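Local coordinates for protein fumarylacetoacetate hydrolase (Burkholderia xenovorans, PDB 5TI1) that probably hydrolyses fumarylacetoacetate to fumarate and acetoacetate, the last step of phenylalanine and tyrosine breakdown, at a metal-dependent active site that holds magnesium, at residues Lys158-Asn163 against Thr377-Thr382; Asp323-Val328 against Arg343-His348. One frame throughout, in Å; residues are numbered along the deposited sequence.

Contact 1. Residues Lys158-Asn163 against Thr377-Thr382; sequences KEHATN and TISGPT
His160 lays one face of its imidazole over the beta carbon of Thr377. CB of Thr377 stands 3.4 Å from the centroid of the His160 ring and only 11° off the ring normal, a CH-pi contact centred on the face. The methyl of Thr377 leans to the ND1 side, CG2 being 3.4 Å from ND1 of His160, while OG1 lies nearer the CE1 and NE2 side. The helix presents the ring in this way because CG of His160 is anti to the backbone N (chi1 177°), which sends the imidazole out toward the loop. Ser379 meets the same ring differently: its OG sits near the ring plane, at the edge, 4.0 Å from ND1 of His160. That hydroxyl is hydrogen-bonded to Glu391, which also makes a weak bond to ND1 of His160, so one carboxylate serves loop and histidine together.

One residue earlier on the helix, Glu159 bends at chi2 (83°) and lies along the backbone of Ser379 and Gly380. Its CG comes within 3.4 Å of the carbonyl O of Gly380. No hydrogen bond crosses between Lys158-Asn163 and Thr377-Thr382, yet Ser157, just before the helix, makes weak bonds to both OE1 of Glu159 and the carbonyl O of Ser379. A histidine predicted to be the proton acceptor, in CH-pi contact with a predicted substrate-binding threonine close to the magnesium ligand Glu226, is consistent with the active site of the FAH family.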
ATOM      1  N   LYS B 158     -10.171  22.559  -1.130  1.00 41.12           N
ATOM      2  CA  LYS B 158      -9.628  23.858  -0.745  1.00 43.57           C
ATOM      3  C   LYS B 158     -10.202  24.323   0.588  1.00 42.53           C
ATOM      4  O   LYS B 158      -9.474  24.862   1.429  1.00 48.48           O
ATOM      5  CB  LYS B 158      -9.892  24.900  -1.835  1.00 43.34           C
ATOM      6  CG  LYS B 158      -9.133  26.192  -1.610  1.00 45.08           C
ATOM      7  CD  LYS B 158      -9.240  27.134  -2.810  1.00 55.72           C
ATOM      8  CE  LYS B 158      -8.389  28.380  -2.612  1.00 55.95           C
ATOM      9  NZ  LYS B 158      -8.360  29.255  -3.828  1.00 56.43           N
ATOM     10  N   GLU B 159     -11.504  24.117   0.800  1.00 42.64           N
ATOM     11  CA  GLU B 159     -12.132  24.535   2.053  1.00 43.51           C
ATOM     12  C   GLU B 159     -11.565  23.764   3.240  1.00 44.83           C
ATOM     13  O   GLU B 159     -11.373  24.324   4.329  1.00 45.38           O
ATOM     14  CB  GLU B 159     -13.651  24.340   1.969  1.00 44.07           C
ATOM     15  CG  GLU B 159     -14.365  25.183   0.900  1.00 45.41           C
ATOM     16  CD  GLU B 159     -14.322  24.555  -0.492  1.00 47.61           C
ATOM     17  OE1 GLU B 159     -13.500  23.636  -0.718  1.00 49.16           O
ATOM     18  OE2 GLU B 159     -15.112  24.979  -1.362  1.00 51.16           O
ATOM     19  N   HIS B 160     -11.303  22.474   3.051  1.00 40.32           N
ATOM     20  CA  HIS B 160     -10.711  21.674   4.116  1.00 41.44           C
ATOM     21  C   HIS B 160      -9.286  22.125   4.413  1.00 45.38           C
ATOM     22  O   HIS B 160      -8.921  22.345   5.574  1.00 44.80           O
ATOM     23  CB  HIS B 160     -10.738  20.199   3.730  1.00 37.21           C
ATOM     24  CG  HIS B 160     -10.087  19.308   4.740  1.00 43.32           C
ATOM     25  ND1 HIS B 160     -10.700  18.960   5.924  1.00 40.58           N
ATOM     26  CD2 HIS B 160      -8.870  18.715   4.757  1.00 40.60           C
ATOM     27  CE1 HIS B 160      -9.894  18.180   6.623  1.00 41.66           C
ATOM     28  NE2 HIS B 160      -8.776  18.019   5.940  1.00 41.99           N
ATOM     29  N   ALA B 161      -8.459  22.255   3.369  1.00 49.32           N
ATOM     30  CA  ALA B 161      -7.095  22.732   3.561  1.00 39.96           C
ATOM     31  C   ALA B 161      -7.081  24.125   4.164  1.00 43.89           C
ATOM     32  O   ALA B 161      -6.180  24.455   4.945  1.00 48.57           O
ATOM     33  CB  ALA B 161      -6.342  22.726   2.229  1.00 39.67           C
ATOM     34  N   THR B 162      -8.064  24.956   3.803  1.00 43.35           N
ATOM     35  CA  THR B 162      -8.181  26.281   4.402  1.00 47.82           C
ATOM     36  C   THR B 162      -8.566  26.180   5.873  1.00 49.05           C
ATOM     37  O   THR B 162      -7.918  26.786   6.736  1.00 56.85           O
ATOM     38  CB  THR B 162      -9.203  27.117   3.633  1.00 46.92           C
ATOM     39  OG1 THR B 162      -8.768  27.265   2.276  1.00 53.43           O
ATOM     40  CG2 THR B 162      -9.357  28.492   4.264  1.00 49.36           C
ATOM     41  N   ASN B 163      -9.620  25.417   6.178  1.00 44.80           N
ATOM     42  CA  ASN B 163     -10.049  25.266   7.569  1.00 45.00           C
ATOM     43  C   ASN B 163      -8.916  24.731   8.433  1.00 44.31           C
ATOM     44  O   ASN B 163      -8.540  25.345   9.438  1.00 45.59           O
ATOM     45  CB  ASN B 163     -11.260  24.337   7.648  1.00 51.12           C
ATOM     46  CG  ASN B 163     -12.526  24.988   7.132  1.00 50.14           C
ATOM     47  OD1 ASN B 163     -12.659  26.210   7.157  1.00 54.93           O
ATOM     48  ND2 ASN B 163     -13.461  24.172   6.656  1.00 43.93           N
ATOM     49  N   THR B 377     -10.624  14.765   2.510  1.00 30.80           N
ATOM     50  CA  THR B 377     -11.818  15.246   3.211  1.00 31.74           C
ATOM     51  C   THR B 377     -12.579  16.265   2.377  1.00 33.24           C
ATOM     52  O   THR B 377     -12.026  17.286   1.975  1.00 42.59           O
ATOM     53  CB  THR B 377     -11.445  15.884   4.551  1.00 36.40           C
ATOM     54  OG1 THR B 377     -10.723  14.949   5.351  1.00 36.18           O
ATOM     55  CG2 THR B 377     -12.712  16.311   5.296  1.00 34.19           C
ATOM     56  N   ILE B 378     -13.857  15.997   2.142  1.00 33.65           N
ATOM     57  CA  ILE B 378     -14.698  16.846   1.307  1.00 35.16           C
ATOM     58  C   ILE B 378     -15.401  17.863   2.203  1.00 41.81           C
ATOM     59  O   ILE B 378     -16.260  17.507   3.016  1.00 46.40           O
ATOM     60  CB  ILE B 378     -15.709  16.011   0.516  1.00 42.26           C
ATOM     61  CG1 ILE B 378     -14.972  14.955  -0.310  1.00 33.73           C
ATOM     62  CG2 ILE B 378     -16.568  16.918  -0.364  1.00 38.47           C
ATOM     63  CD1 ILE B 378     -15.850  13.834  -0.806  1.00 37.08           C
ATOM     64  N   SER B 379     -15.035  19.131   2.063  1.00 41.22           N
ATOM     65  CA  SER B 379     -15.639  20.205   2.838  1.00 41.19           C
ATOM     66  C   SER B 379     -16.194  21.265   1.904  1.00 41.10           C
ATOM     67  O   SER B 379     -15.548  21.638   0.912  1.00 41.40           O
ATOM     68  CB  SER B 379     -14.634  20.825   3.809  1.00 40.27           C
ATOM     69  OG  SER B 379     -14.398  19.941   4.891  1.00 38.83           O
ATOM     70  N   GLY B 380     -17.395  21.741   2.223  1.00 42.34           N
ATOM     71  CA  GLY B 380     -18.099  22.660   1.366  1.00 51.95           C
ATOM     72  C   GLY B 380     -17.977  24.102   1.809  1.00 55.23           C
ATOM     73  O   GLY B 380     -17.138  24.458   2.643  1.00 55.04           O
ATOM     74  N   PRO B 381     -18.821  24.966   1.242  1.00 57.03           N
ATOM     75  CA  PRO B 381     -18.727  26.401   1.541  1.00 61.52           C
ATOM     76  C   PRO B 381     -19.256  26.781   2.915  1.00 63.43           C
ATOM     77  O   PRO B 381     -18.704  27.672   3.565  1.00 65.50           O
ATOM     78  CB  PRO B 381     -19.569  27.045   0.429  1.00 61.69           C
ATOM     79  CG  PRO B 381     -19.704  25.987  -0.634  1.00 59.82           C
ATOM     80  CD  PRO B 381     -19.728  24.697   0.115  1.00 58.77           C
ATOM     81  N   THR B 382     -20.313  26.125   3.377  1.00 50.05           N
ATOM     82  CA  THR B 382     -20.992  26.566   4.585  1.00 54.51           C
ATOM     83  C   THR B 382     -20.523  25.784   5.808  1.00 57.46           C
ATOM     84  O   THR B 382     -19.996  24.673   5.708  1.00 52.84           O
ATOM     85  CB  THR B 382     -22.505  26.434   4.421  1.00 56.87           C
ATOM     86  OG1 THR B 382     -22.859  25.046   4.340  1.00 55.35           O
ATOM     87  CG2 THR B 382     -22.947  27.147   3.148  1.00 59.26           C
TER

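Contact 2. Residues Asp323-Val328 against Arg343-His348; sequences DITLEV and RTNFKH
Asn345 reaches across to Asp323 and Ile324 and uses both ends of its amide. ND2 gives a hydrogen bond to OD1 of Asp323 at 2.8 Å, meeting that oxygen nearly along its C-O axis, with the carboxylate and amide planes 42° apart. OD1 of Asn345 takes two donors: a weak bond from the backbone N of Ile324, and a straighter one from N of Lys347 (2.7 Å), in the carbonyl plane on a lone pair. The latter closes an Asx turn where the strand gives way to a 3-10 segment. Setting CG anti to the backbone N (chi1 -162°) turns the amide toward the facing strand.

The backbone pairs through Leu326 and Thr344, each N bonded to the other's O at 2.9 Å, and N of Phe346 adds a bond to O of Ile324. On the Asn345 face, Glu327 and Arg343 pack their CG atoms together beside a long salt bridge, OE2 to NE at 4.0 Å. Beyond the strand end, CD1 of Ile324 lies 3.8 Å from CD2 of Phe346. In this antiparallel hairpin, strand 321-331 also pairs with strand 416-424, while Leu326 and Phe346 pack against strand 252-263 and Phe346 touches strand 223-233 as well.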
ATOM      1  N   ASP B 323     -21.692  15.869  -9.380  1.00 43.71           N
ATOM      2  CA  ASP B 323     -22.682  16.415  -8.451  1.00 49.37           C
ATOM      3  C   ASP B 323     -23.182  15.270  -7.575  1.00 43.55           C
ATOM      4  O   ASP B 323     -24.160  14.594  -7.894  1.00 47.42           O
ATOM      5  CB  ASP B 323     -23.799  17.082  -9.244  1.00 46.98           C
ATOM      6  CG  ASP B 323     -24.835  17.750  -8.370  1.00 54.79           C
ATOM      7  OD1 ASP B 323     -24.737  17.696  -7.126  1.00 47.36           O
ATOM      8  OD2 ASP B 323     -25.769  18.334  -8.951  1.00 54.54           O
ATOM      9  N   ILE B 324     -22.481  15.037  -6.465  1.00 42.04           N
ATOM     10  CA  ILE B 324     -22.776  13.941  -5.537  1.00 40.81           C
ATOM     11  C   ILE B 324     -23.103  14.568  -4.193  1.00 48.73           C
ATOM     12  O   ILE B 324     -22.220  15.133  -3.535  1.00 40.48           O
ATOM     13  CB  ILE B 324     -21.616  12.950  -5.390  1.00 38.77           C
ATOM     14  CG1 ILE B 324     -21.045  12.524  -6.746  1.00 38.54           C
ATOM     15  CG2 ILE B 324     -22.082  11.723  -4.633  1.00 44.94           C
ATOM     16  CD1 ILE B 324     -19.928  11.478  -6.614  1.00 36.60           C
ATOM     17  N   THR B 325     -24.371  14.492  -3.795  1.00 42.01           N
ATOM     18  CA  THR B 325     -24.777  14.949  -2.476  1.00 42.22           C
ATOM     19  C   THR B 325     -24.249  13.972  -1.431  1.00 48.19           C
ATOM     20  O   THR B 325     -24.402  12.757  -1.577  1.00 39.44           O
ATOM     21  CB  THR B 325     -26.305  15.057  -2.396  1.00 43.80           C
ATOM     22  OG1 THR B 325     -26.753  16.117  -3.248  1.00 45.73           O
ATOM     23  CG2 THR B 325     -26.760  15.349  -0.974  1.00 43.89           C
ATOM     24  N   LEU B 326     -23.602  14.499  -0.394  1.00 39.82           N
ATOM     25  CA  LEU B 326     -23.039  13.689   0.681  1.00 38.42           C
ATOM     26  C   LEU B 326     -23.569  14.154   2.033  1.00 43.47           C
ATOM     27  O   LEU B 326     -23.763  15.355   2.256  1.00 39.88           O
ATOM     28  CB  LEU B 326     -21.509  13.764   0.664  1.00 40.95           C
ATOM     29  CG  LEU B 326     -20.812  13.351  -0.631  1.00 41.11           C
ATOM     30  CD1 LEU B 326     -19.371  13.823  -0.616  1.00 42.79           C
ATOM     31  CD2 LEU B 326     -20.866  11.851  -0.850  1.00 38.29           C
ATOM     32  N   GLU B 327     -23.792  13.194   2.939  1.00 37.64           N
ATOM     33  CA  GLU B 327     -24.276  13.472   4.284  1.00 41.45           C
ATOM     34  C   GLU B 327     -23.598  12.529   5.265  1.00 39.75           C
ATOM     35  O   GLU B 327     -23.200  11.416   4.916  1.00 35.06           O
ATOM     36  CB  GLU B 327     -25.805  13.310   4.413  1.00 41.10           C
ATOM     37  CG  GLU B 327     -26.609  14.188   3.463  1.00 56.22           C
ATOM     38  CD  GLU B 327     -28.092  14.245   3.812  1.00 61.21           C
ATOM     39  OE1 GLU B 327     -28.498  13.593   4.795  1.00 53.72           O
ATOM     40  OE2 GLU B 327     -28.846  14.944   3.097  1.00 61.02           O
ATOM     41  N   VAL B 328     -23.474  12.982   6.504  1.00 36.29           N
ATOM     42  CA  VAL B 328     -22.937  12.161   7.577  1.00 34.95           C
ATOM     43  C   VAL B 328     -23.888  12.279   8.754  1.00 35.58           C
ATOM     44  O   VAL B 328     -24.353  13.379   9.073  1.00 37.01           O
ATOM     45  CB  VAL B 328     -21.503  12.578   7.968  1.00 37.58           C
ATOM     46  CG1 VAL B 328     -20.995  11.765   9.168  1.00 37.22           C
ATOM     47  CG2 VAL B 328     -20.542  12.435   6.754  1.00 33.60           C
ATOM     48  N   ARG B 343     -23.719  18.186   5.682  1.00 41.93           N
ATOM     49  CA  ARG B 343     -24.243  17.931   4.343  1.00 42.39           C
ATOM     50  C   ARG B 343     -23.381  18.718   3.367  1.00 42.82           C
ATOM     51  O   ARG B 343     -23.246  19.932   3.521  1.00 44.08           O
ATOM     52  CB  ARG B 343     -25.711  18.361   4.211  1.00 45.57           C
ATOM     53  CG  ARG B 343     -26.695  17.703   5.181  1.00 46.79           C
ATOM     54  CD  ARG B 343     -28.071  18.402   5.126  1.00 46.12           C
ATOM     55  NE  ARG B 343     -29.077  17.708   5.930  1.00 74.97           N
ATOM     56  CZ  ARG B 343     -29.219  17.843   7.249  1.00 73.97           C
ATOM     57  NH1 ARG B 343     -28.413  18.648   7.932  1.00 79.09           N
ATOM     58  NH2 ARG B 343     -30.162  17.163   7.895  1.00 65.12           N
ATOM     59  N   THR B 344     -22.785  18.047   2.387  1.00 41.85           N
ATOM     60  CA  THR B 344     -21.938  18.751   1.424  1.00 48.94           C
ATOM     61  C   THR B 344     -22.086  18.087   0.055  1.00 48.70           C
ATOM     62  O   THR B 344     -23.061  17.373  -0.201  1.00 42.19           O
ATOM     63  CB  THR B 344     -20.480  18.793   1.913  1.00 52.91           C
ATOM     64  OG1 THR B 344     -19.712  19.640   1.047  1.00 41.65           O
ATOM     65  CG2 THR B 344     -19.868  17.404   1.912  1.00 39.01           C
ATOM     66  N   ASN B 345     -21.119  18.337  -0.834  1.00 45.54           N
ATOM     67  CA  ASN B 345     -21.165  17.834  -2.199  1.00 41.81           C
ATOM     68  C   ASN B 345     -19.747  17.609  -2.701  1.00 40.59           C
ATOM     69  O   ASN B 345     -18.855  18.422  -2.450  1.00 41.57           O
ATOM     70  CB  ASN B 345     -21.902  18.808  -3.139  1.00 47.54           C
ATOM     71  CG  ASN B 345     -22.355  18.141  -4.432  1.00 44.13           C
ATOM     72  OD1 ASN B 345     -21.534  17.722  -5.253  1.00 43.31           O
ATOM     73  ND2 ASN B 345     -23.670  18.023  -4.606  1.00 45.32           N
ATOM     74  N   PHE B 346     -19.553  16.500  -3.416  1.00 39.53           N
ATOM     75  CA  PHE B 346     -18.264  16.196  -4.027  1.00 38.43           C
ATOM     76  C   PHE B 346     -17.868  17.225  -5.093  1.00 44.22           C
ATOM     77  O   PHE B 346     -16.677  17.384  -5.381  1.00 41.16           O
ATOM     78  CB  PHE B 346     -18.337  14.777  -4.603  1.00 37.31           C
ATOM     79  CG  PHE B 346     -17.063  14.290  -5.245  1.00 38.70           C
ATOM     80  CD1 PHE B 346     -15.914  14.108  -4.498  1.00 34.81           C
ATOM     81  CD2 PHE B 346     -17.037  13.966  -6.597  1.00 40.32           C
ATOM     82  CE1 PHE B 346     -14.741  13.625  -5.097  1.00 33.76           C
ATOM     83  CE2 PHE B 346     -15.873  13.486  -7.198  1.00 45.20           C
ATOM     84  CZ  PHE B 346     -14.727  13.310  -6.449  1.00 33.98           C
ATOM     85  N   LYS B 347     -18.826  17.967  -5.650  1.00 41.43           N
ATOM     86  CA  LYS B 347     -18.503  18.902  -6.726  1.00 42.73           C
ATOM     87  C   LYS B 347     -17.591  20.040  -6.285  1.00 48.35           C
ATOM     88  O   LYS B 347     -17.039  20.722  -7.151  1.00 49.68           O
ATOM     89  CB  LYS B 347     -19.784  19.489  -7.328  1.00 44.73           C
ATOM     90  CG  LYS B 347     -20.504  20.490  -6.450  1.00 46.11           C
ATOM     91  CD  LYS B 347     -21.859  20.825  -7.046  1.00 48.04           C
ATOM     92  CE  LYS B 347     -22.651  21.775  -6.158  1.00 49.50           C
ATOM     93  NZ  LYS B 347     -23.802  22.362  -6.888  1.00 55.38           N
ATOM     94  N   HIS B 348     -17.392  20.249  -4.978  1.00 42.63           N
ATOM     95  CA  HIS B 348     -16.589  21.374  -4.501  1.00 43.22           C
ATOM     96  C   HIS B 348     -15.085  21.117  -4.520  1.00 41.86           C
ATOM     97  O   HIS B 348     -14.314  22.048  -4.256  1.00 42.43           O
ATOM     98  CB  HIS B 348     -17.008  21.747  -3.083  1.00 43.50           C
ATOM     99  CG  HIS B 348     -18.441  22.149  -2.977  1.00 48.60           C
ATOM    100  ND1 HIS B 348     -19.001  23.101  -3.799  1.00 46.99           N
ATOM    101  CD2 HIS B 348     -19.432  21.726  -2.157  1.00 50.57           C
ATOM    102  CE1 HIS B 348     -20.275  23.254  -3.487  1.00 52.00           C
ATOM    103  NE2 HIS B 348     -20.563  22.430  -2.494  1.00 54.21           N
TER

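In the fold
Along the chain, the helix segment of contact 1 comes first, both strands of contact 2 follow, and the loop 377-382 comes last; the hairpin thus falls within the long excursion that contact 1 closes. The contact centres are 12 Å apart, and the loop after strand 372-374 joins them: CD1 of Ile378 packs 3.5 Å from CD1 of Leu326, while CD of Pro381 lies 3.6 Å from NE2 of His348. Ile378 also bonds through its backbone to Leu227 of strand 223-233, which carries magnesium ligands. Thr377 and Ser379 of this loop therefore meet the helix that carries the predicted proton acceptor, while Ile378 and Pro381 rest on the hairpin and the turn after it, linking the active site to the neighbouring sheet.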